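Porin (Acinetobacter baumannii AB307-0294, PDB 5DL7) probably forms a diffusion channel in the outer membrane, as a calcium-binding beta-barrel porin of the OprD family with a putative role in vanillate trafficking. Local coordinates at residues H187-A192 against K257-V262; D221-Q226 against P294-T299; T178-D183 against A193-F198. One frame throughout, in Å; residues are numbered along the deposited sequence.

Contact 1. Residues H187-A192 against K257-V262; sequences HRFNKA and KKIGEV. With CA (calcium ion), chain B.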
# COMPACT_ATOMS: atom_id res chain seq x y z
N HIS A 187 -6.82 5.84 -17.80
CA HIS A 187 -6.21 6.61 -18.89
C HIS A 187 -5.71 7.99 -18.45
O HIS A 187 -5.78 8.94 -19.31
CB HIS A 187 -7.15 6.72 -20.04
CG HIS A 187 -7.68 5.42 -20.57
ND1 HIS A 187 -6.90 4.63 -21.34
CD2 HIS A 187 -8.83 4.67 -20.30
CE1 HIS A 187 -7.52 3.49 -21.65
NE2 HIS A 187 -8.68 3.49 -21.01
N ARG A 188 -5.14 8.05 -17.30
CA ARG A 188 -4.64 9.30 -16.68
C ARG A 188 -3.54 9.99 -17.48
O ARG A 188 -3.46 11.24 -17.65
CB ARG A 188 -4.20 8.98 -15.27
CG ARG A 188 -3.75 10.07 -14.40
CD ARG A 188 -3.62 9.51 -12.95
NE ARG A 188 -4.88 9.09 -12.41
CZ ARG A 188 -5.11 8.40 -11.26
NH1 ARG A 188 -4.09 8.02 -10.54
NH2 ARG A 188 -6.22 8.03 -10.85
N PHE A 189 -2.70 9.13 -18.07
CA PHE A 189 -1.57 9.48 -18.88
C PHE A 189 -1.62 8.83 -20.24
O PHE A 189 -2.61 8.17 -20.59
CB PHE A 189 -0.27 9.17 -18.09
CG PHE A 189 -0.20 9.71 -16.73
CD1 PHE A 189 -0.02 11.10 -16.50
CD2 PHE A 189 -0.42 8.93 -15.64
CE1 PHE A 189 -0.05 11.64 -15.22
CE2 PHE A 189 -0.37 9.46 -14.33
CZ PHE A 189 -0.21 10.77 -14.12
N ASN A 190 -0.58 9.04 -21.07
CA ASN A 190 -0.65 8.59 -22.45
C ASN A 190 -0.57 7.07 -22.50
O ASN A 190 -1.04 6.51 -23.56
CB ASN A 190 0.56 9.04 -23.29
CG ASN A 190 0.62 10.57 -23.63
OD1 ASN A 190 -0.37 11.16 -23.55
ND2 ASN A 190 1.70 10.96 -24.07
N LYS A 191 0.12 6.41 -21.59
CA LYS A 191 0.31 4.95 -21.61
C LYS A 191 0.86 4.56 -20.30
O LYS A 191 1.31 5.45 -19.58
CB LYS A 191 1.29 4.61 -22.77
CG LYS A 191 2.72 5.21 -22.62
CD LYS A 191 3.61 4.81 -23.81
CE LYS A 191 3.93 3.36 -23.78
NZ LYS A 191 4.68 3.15 -25.02
N ALA A 192 0.90 3.27 -20.03
CA ALA A 192 1.74 2.73 -18.94
C ALA A 192 3.16 2.65 -19.56
O ALA A 192 3.33 2.33 -20.76
CB ALA A 192 1.23 1.34 -18.56
N LYS A 257 9.86 12.12 -21.39
CA LYS A 257 8.44 12.12 -21.02
C LYS A 257 7.61 11.03 -21.60
O LYS A 257 6.61 11.19 -22.37
CB LYS A 257 7.79 13.50 -21.19
CG LYS A 257 7.96 14.10 -22.44
CD LYS A 257 7.10 15.43 -22.54
CE LYS A 257 7.29 16.05 -23.89
NZ LYS A 257 8.56 16.75 -23.96
N LYS A 258 7.98 9.82 -21.18
CA LYS A 258 7.38 8.63 -21.86
C LYS A 258 5.93 8.52 -21.68
O LYS A 258 5.24 7.80 -22.44
CB LYS A 258 8.04 7.39 -21.26
CG LYS A 258 9.50 7.29 -21.63
CD LYS A 258 10.05 5.99 -21.04
CE LYS A 258 11.41 5.75 -21.61
NZ LYS A 258 11.87 4.42 -21.07
N ILE A 259 5.29 9.11 -20.67
CA ILE A 259 3.81 9.01 -20.39
C ILE A 259 3.11 10.38 -20.75
O ILE A 259 1.93 10.52 -20.55
CB ILE A 259 3.36 8.47 -19.05
CG1 ILE A 259 3.72 9.45 -17.87
CG2 ILE A 259 4.10 7.13 -18.76
CD1 ILE A 259 3.31 8.99 -16.53
N GLY A 260 3.85 11.19 -21.34
CA GLY A 260 3.41 12.54 -21.72
C GLY A 260 3.48 13.56 -20.61
O GLY A 260 4.22 13.38 -19.62
N GLU A 261 2.65 14.59 -20.71
CA GLU A 261 2.51 15.60 -19.67
C GLU A 261 2.15 15.02 -18.34
O GLU A 261 1.28 14.18 -18.21
CB GLU A 261 1.57 16.64 -20.11
CG GLU A 261 1.31 17.81 -19.18
CD GLU A 261 2.57 18.69 -18.98
OE1 GLU A 261 3.55 18.63 -19.72
OE2 GLU A 261 2.42 19.63 -18.07
N VAL A 262 2.84 15.50 -17.29
CA VAL A 262 2.50 15.18 -15.92
C VAL A 262 2.51 16.50 -15.19
O VAL A 262 3.50 17.21 -15.20
CB VAL A 262 3.56 14.21 -15.28
CG1 VAL A 262 3.24 13.97 -13.79
CG2 VAL A 262 3.67 12.91 -16.04
CA CA B . 4.82 20.03 -18.06
O HOH W 1 4.40 19.74 -15.71
O HOH W 2 3.93 22.30 -17.72
O HOH W 3 6.81 21.03 -17.21
O HOH W 4 5.32 21.29 -20.05
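Asn190 and Ile259 face each other, CA atoms 4.9 Å apart, and one backbone hydrogen bond, from Asn190 N to Ile259 O at 3.0 Å, ties two irregular segments together. The donor is tilted 30° from the carbonyl plane, although the N-H points well at the oxygen. The Phe189 ring is clasped between Arg188 CG on one face and Ile259 CD1 on the other, the latter a CH-pi contact 3.9 Å from the ring centroid. Ile259 reaches it because CG1 sits between its own backbone N and carbonyl carbon (chi1 68°) and the chain then runs straight out to CD1. At the ring edge lies Glu261 O, 3.8 Å from Phe189 CD1, while Val262 CG2 comes in obliquely. The Asn190 amide lies against the turn, its ND2 3.3 Å from Gly260 CA. Lys191 CG and CD pass alongside Lys258 O. A type I turn runs from Lys257 to Gly260, closed by Gly260 N to Lys257 O. Just past it, Glu261 grips a calcium ion with both carboxylate oxygens, and water 1, another ligand, donates to Val262 O. Glu261 of the loop and Glu253, ending strand 240-253, build this calcium site where the loop leads on to barrel strand 263-275.

Contact 2. Residues D221-Q226 against P294-T299; sequences DIYQQQ and PFLSGT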
# COMPACT_ATOMS: atom_id res chain seq x y z
N ASP A 221 12.95 9.58 -17.12
CA ASP A 221 12.23 9.85 -18.40
C ASP A 221 10.75 9.73 -18.25
O ASP A 221 10.02 9.67 -19.27
CB ASP A 221 12.82 8.88 -19.46
CG ASP A 221 14.16 9.27 -19.92
OD1 ASP A 221 14.44 10.44 -20.13
OD2 ASP A 221 14.96 8.34 -20.16
N ILE A 222 10.19 9.73 -17.03
CA ILE A 222 8.80 9.65 -16.75
C ILE A 222 8.31 10.81 -15.90
O ILE A 222 7.61 11.65 -16.37
CB ILE A 222 8.31 8.29 -16.23
CG1 ILE A 222 8.75 7.17 -17.26
CG2 ILE A 222 6.82 8.31 -16.08
CD1 ILE A 222 8.34 5.79 -16.80
N TYR A 223 8.75 10.86 -14.66
CA TYR A 223 8.31 11.97 -13.77
C TYR A 223 9.36 12.26 -12.71
O TYR A 223 10.14 11.36 -12.34
CB TYR A 223 6.96 11.79 -13.18
CG TYR A 223 6.81 10.70 -12.17
CD1 TYR A 223 7.31 10.89 -10.86
CD2 TYR A 223 6.24 9.49 -12.40
CE1 TYR A 223 7.16 9.89 -9.92
CE2 TYR A 223 6.05 8.50 -11.45
CZ TYR A 223 6.54 8.60 -10.22
OH TYR A 223 6.46 7.66 -9.23
N GLN A 224 9.26 13.49 -12.17
CA GLN A 224 9.91 13.86 -10.87
C GLN A 224 8.79 14.15 -9.91
O GLN A 224 7.77 14.72 -10.29
CB GLN A 224 10.86 15.09 -11.01
CG GLN A 224 12.06 14.68 -11.74
CD GLN A 224 13.02 15.85 -11.96
OE1 GLN A 224 13.88 15.86 -12.98
NE2 GLN A 224 12.89 16.82 -11.10
N GLN A 225 9.00 13.84 -8.64
CA GLN A 225 7.98 13.98 -7.63
C GLN A 225 8.61 14.43 -6.27
O GLN A 225 9.62 13.86 -5.94
CB GLN A 225 7.16 12.74 -7.51
CG GLN A 225 6.06 12.75 -6.49
CD GLN A 225 5.30 11.43 -6.56
OE1 GLN A 225 5.65 10.44 -5.94
NE2 GLN A 225 4.22 11.45 -7.39
N GLN A 226 8.01 15.46 -5.69
CA GLN A 226 8.37 15.74 -4.28
C GLN A 226 7.24 15.50 -3.33
O GLN A 226 6.00 15.54 -3.73
CB GLN A 226 8.70 17.20 -4.19
CG GLN A 226 9.96 17.65 -4.91
CD GLN A 226 9.72 17.83 -6.43
OE1 GLN A 226 8.71 18.39 -6.85
NE2 GLN A 226 10.61 17.27 -7.18
N PRO A 294 0.62 10.75 -10.50
CA PRO A 294 1.43 9.53 -10.84
C PRO A 294 2.05 8.89 -9.64
O PRO A 294 2.37 9.53 -8.65
CB PRO A 294 2.56 10.02 -11.77
CG PRO A 294 2.83 11.43 -11.17
CD PRO A 294 1.49 11.95 -10.66
N PHE A 295 2.29 7.56 -9.78
CA PHE A 295 3.02 6.77 -8.78
C PHE A 295 3.49 5.47 -9.41
O PHE A 295 3.02 5.19 -10.52
CB PHE A 295 2.20 6.57 -7.46
CG PHE A 295 0.74 6.16 -7.68
CD1 PHE A 295 0.44 4.78 -7.76
CD2 PHE A 295 -0.29 7.12 -7.74
CE1 PHE A 295 -0.84 4.39 -7.95
CE2 PHE A 295 -1.57 6.76 -7.99
CZ PHE A 295 -1.86 5.38 -8.13
N LEU A 296 4.29 4.74 -8.73
CA LEU A 296 4.89 3.52 -9.32
C LEU A 296 3.86 2.48 -9.62
O LEU A 296 2.84 2.34 -8.95
CB LEU A 296 6.05 3.03 -8.44
CG LEU A 296 7.23 3.95 -8.47
CD1 LEU A 296 8.18 3.61 -7.29
CD2 LEU A 296 8.08 3.82 -9.71
N SER A 297 4.17 1.66 -10.60
CA SER A 297 3.32 0.51 -10.99
C SER A 297 3.17 -0.46 -9.82
O SER A 297 4.11 -0.69 -9.00
CB SER A 297 3.93 -0.20 -12.23
OG SER A 297 5.24 -0.72 -11.91
N GLY A 298 2.07 -1.21 -9.89
CA GLY A 298 1.85 -2.38 -9.03
C GLY A 298 1.40 -2.15 -7.59
O GLY A 298 1.48 -3.04 -6.71
N THR A 299 1.01 -0.89 -7.35
CA THR A 299 0.76 -0.45 -5.95
C THR A 299 -0.45 0.57 -5.91
O THR A 299 -0.97 0.88 -6.96
CB THR A 299 2.04 0.07 -5.26
OG1 THR A 299 1.83 0.09 -3.74
CG2 THR A 299 2.44 1.28 -5.82
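A classic beta bulge, with Ile222 and Tyr223 both facing Leu219, opens the barrel strand that begins at Tyr223, and side chains of this strand meet the loop between strands 278-288 and 318-327. The Tyr223 ring lies against Pro294: CG of the proline stands over one ring face in a CH-pi contact, 4.2 Å from the centroid and 16° off the ring normal, and Pro294 CB touches the rim at Tyr223 CD2, 3.8 Å away. A chi1 of 68° tucks CG of Tyr223 in over its own main chain, flanked by N and C, and the ring carries the hydroxyl along the loop to Phe295 CA, 3.6 Å from OH. Leu296 CG packs against the same oxygen at 3.9 Å. Two residues along, Gln225 also points toward the loop, which puts both side chains on the face of the barrel strand met by residues 294-299. With CG anti to the backbone N and the chain extended beyond it, NE2 donates to Pro294 O at 2.9 Å; the acceptor lies close to the amide plane, and the N-H...O angle is 149°. The same NE2 is hydrogen-bonded to Ser251 OG on the adjacent strand 240-253, which helps fix the rotation of this buried amide. Ser251 also touches Pro294.

Contact 3. Residues T178-D183 against A193-F198; sequences TDVGTD and ATTDSF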
# COMPACT_ATOMS: atom_id res chain seq x y z
N THR A 178 10.92 -7.16 -13.36
CA THR A 178 10.60 -6.46 -14.58
C THR A 178 11.08 -5.01 -14.38
O THR A 178 11.54 -4.60 -13.28
CB THR A 178 9.13 -6.54 -14.90
OG1 THR A 178 8.29 -6.09 -13.77
CG2 THR A 178 8.63 -8.03 -15.18
N ASP A 179 11.02 -4.19 -15.41
CA ASP A 179 11.48 -2.81 -15.28
C ASP A 179 10.50 -1.98 -14.42
O ASP A 179 9.23 -2.14 -14.46
CB ASP A 179 11.65 -2.17 -16.66
CG ASP A 179 12.86 -2.72 -17.41
OD1 ASP A 179 13.68 -3.46 -16.91
OD2 ASP A 179 12.94 -2.40 -18.55
N VAL A 180 11.08 -1.06 -13.69
CA VAL A 180 10.24 -0.11 -12.93
C VAL A 180 9.44 0.80 -13.94
O VAL A 180 9.82 1.00 -15.07
CB VAL A 180 11.09 0.77 -11.93
CG1 VAL A 180 11.87 -0.16 -11.01
CG2 VAL A 180 12.19 1.60 -12.66
N GLY A 181 8.37 1.33 -13.47
CA GLY A 181 7.52 2.18 -14.27
C GLY A 181 6.23 2.51 -13.63
O GLY A 181 6.13 2.55 -12.42
N THR A 182 5.22 2.82 -14.44
CA THR A 182 3.92 3.28 -14.01
C THR A 182 2.83 2.46 -14.66
O THR A 182 3.04 1.94 -15.77
CB THR A 182 3.60 4.76 -14.44
OG1 THR A 182 3.87 4.89 -15.87
CG2 THR A 182 4.53 5.66 -13.75
N ASP A 183 1.72 2.39 -13.98
CA ASP A 183 0.50 1.87 -14.59
C ASP A 183 -0.26 3.11 -15.16
O ASP A 183 0.11 4.31 -14.89
CB ASP A 183 -0.36 1.24 -13.52
CG ASP A 183 0.21 -0.14 -13.06
OD1 ASP A 183 0.75 -0.82 -13.87
OD2 ASP A 183 0.01 -0.40 -11.88
N ALA A 193 4.22 2.93 -18.85
CA ALA A 193 5.55 2.92 -19.35
C ALA A 193 6.53 2.34 -18.38
O ALA A 193 6.32 2.32 -17.19
CB ALA A 193 6.03 4.33 -19.69
N THR A 194 7.65 1.89 -18.92
CA THR A 194 8.70 1.40 -18.06
C THR A 194 9.97 2.18 -18.38
O THR A 194 10.17 2.80 -19.44
CB THR A 194 8.95 -0.09 -18.15
OG1 THR A 194 9.35 -0.32 -19.50
CG2 THR A 194 7.73 -0.95 -17.83
N THR A 195 10.93 2.03 -17.50
CA THR A 195 12.21 2.72 -17.64
C THR A 195 13.32 2.01 -16.90
O THR A 195 13.07 1.01 -16.25
CB THR A 195 12.01 4.24 -17.16
OG1 THR A 195 13.12 5.04 -17.58
CG2 THR A 195 11.83 4.30 -15.67
N ASP A 196 14.51 2.53 -16.92
CA ASP A 196 15.48 1.73 -16.29
C ASP A 196 15.93 2.09 -14.92
O ASP A 196 16.91 1.46 -14.44
CB ASP A 196 16.61 1.51 -17.09
CG ASP A 196 17.21 2.69 -17.51
OD1 ASP A 196 17.10 3.72 -16.92
OD2 ASP A 196 17.73 2.56 -18.68
N SER A 197 15.42 3.18 -14.38
CA SER A 197 15.82 3.47 -13.01
C SER A 197 14.92 4.46 -12.31
O SER A 197 14.20 5.21 -12.92
CB SER A 197 17.29 3.82 -12.99
OG SER A 197 17.39 5.16 -13.37
N PHE A 198 14.97 4.39 -10.96
CA PHE A 198 14.17 5.22 -10.09
C PHE A 198 15.13 5.54 -8.91
O PHE A 198 15.81 4.65 -8.38
CB PHE A 198 12.96 4.51 -9.61
CG PHE A 198 12.15 5.24 -8.56
CD1 PHE A 198 12.47 5.00 -7.24
CD2 PHE A 198 11.19 6.22 -8.83
CE1 PHE A 198 11.87 5.76 -6.23
CE2 PHE A 198 10.46 6.85 -7.78
CZ PHE A 198 10.81 6.61 -6.47
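Thr182 N donates to Ala193 O at 3.0 Å, and Thr195 N donates to Val180 O at 2.9 Å; both donors approach nearly along the C=O axis. The return bond from Ala193 N to Thr182 O is weak, 3.4 Å long and bent to 135°. Around the two firm bonds the carbonyls also receive CA-H...O contacts: Thr194 CA lies 3.2 Å from Val180 O, and Gly181 CA is equally close to Ala193 O. These bonds outline a short, weakly bonded antiparallel beta hairpin of strands 181-182 and 193-194, separate from the main run of barrel strands. Gly181 and Thr194 form its non-hydrogen-bonded pair, their CA atoms only 4.0 Å apart. Beyond this pair, Asp179 CB lies 3.7 Å from Thr194 CB and also rests against Thr195 O. With CG1 of Val180 anti to the carbonyl carbon (chi1 -56°), its other methyl, CG2, is left facing the second segment, where it meets Thr195 O and Ser197 C. Val180 CG2 also lies 4.3 Å from Phe198 CB, bridging the hairpin to the start of strand 198-206. Thr195 extends CG2 toward Val180 CG2 while its OG1 bonds to Lys220 O. Asp196 forms a salt bridge with the amine of Lys220, and Leu219 of strand 210-219 packs against Val180, Thr182 and Thr195.

The three contacts form one continuous cluster, with centres 9 to 13 Å apart. Ile259 of contact 1 is shared widely: its CD1 packs on Ile222 CG2 of contact 2 at 3.6 Å, and its CG2 on Ala193 CB of contact 3 at 3.5 Å. Pro294 of contact 2 touches both Phe189 and Val262. Lys258 is hydrogen-bonded twice, through N to Asp221 O (2.8 Å) and NZ to Thr194 O (2.9 Å). Contacts 2 and 3 are joined by hydrogen bonds from Ser297 N to Gly181 O and from Gly298 N to Asp183 OD2. Contact 1 supplies Glu261 to the calcium site, to which Glu253 contributes from outside the contacts; the nearest Tyr223 side-chain atom is about 10 Å from the ion.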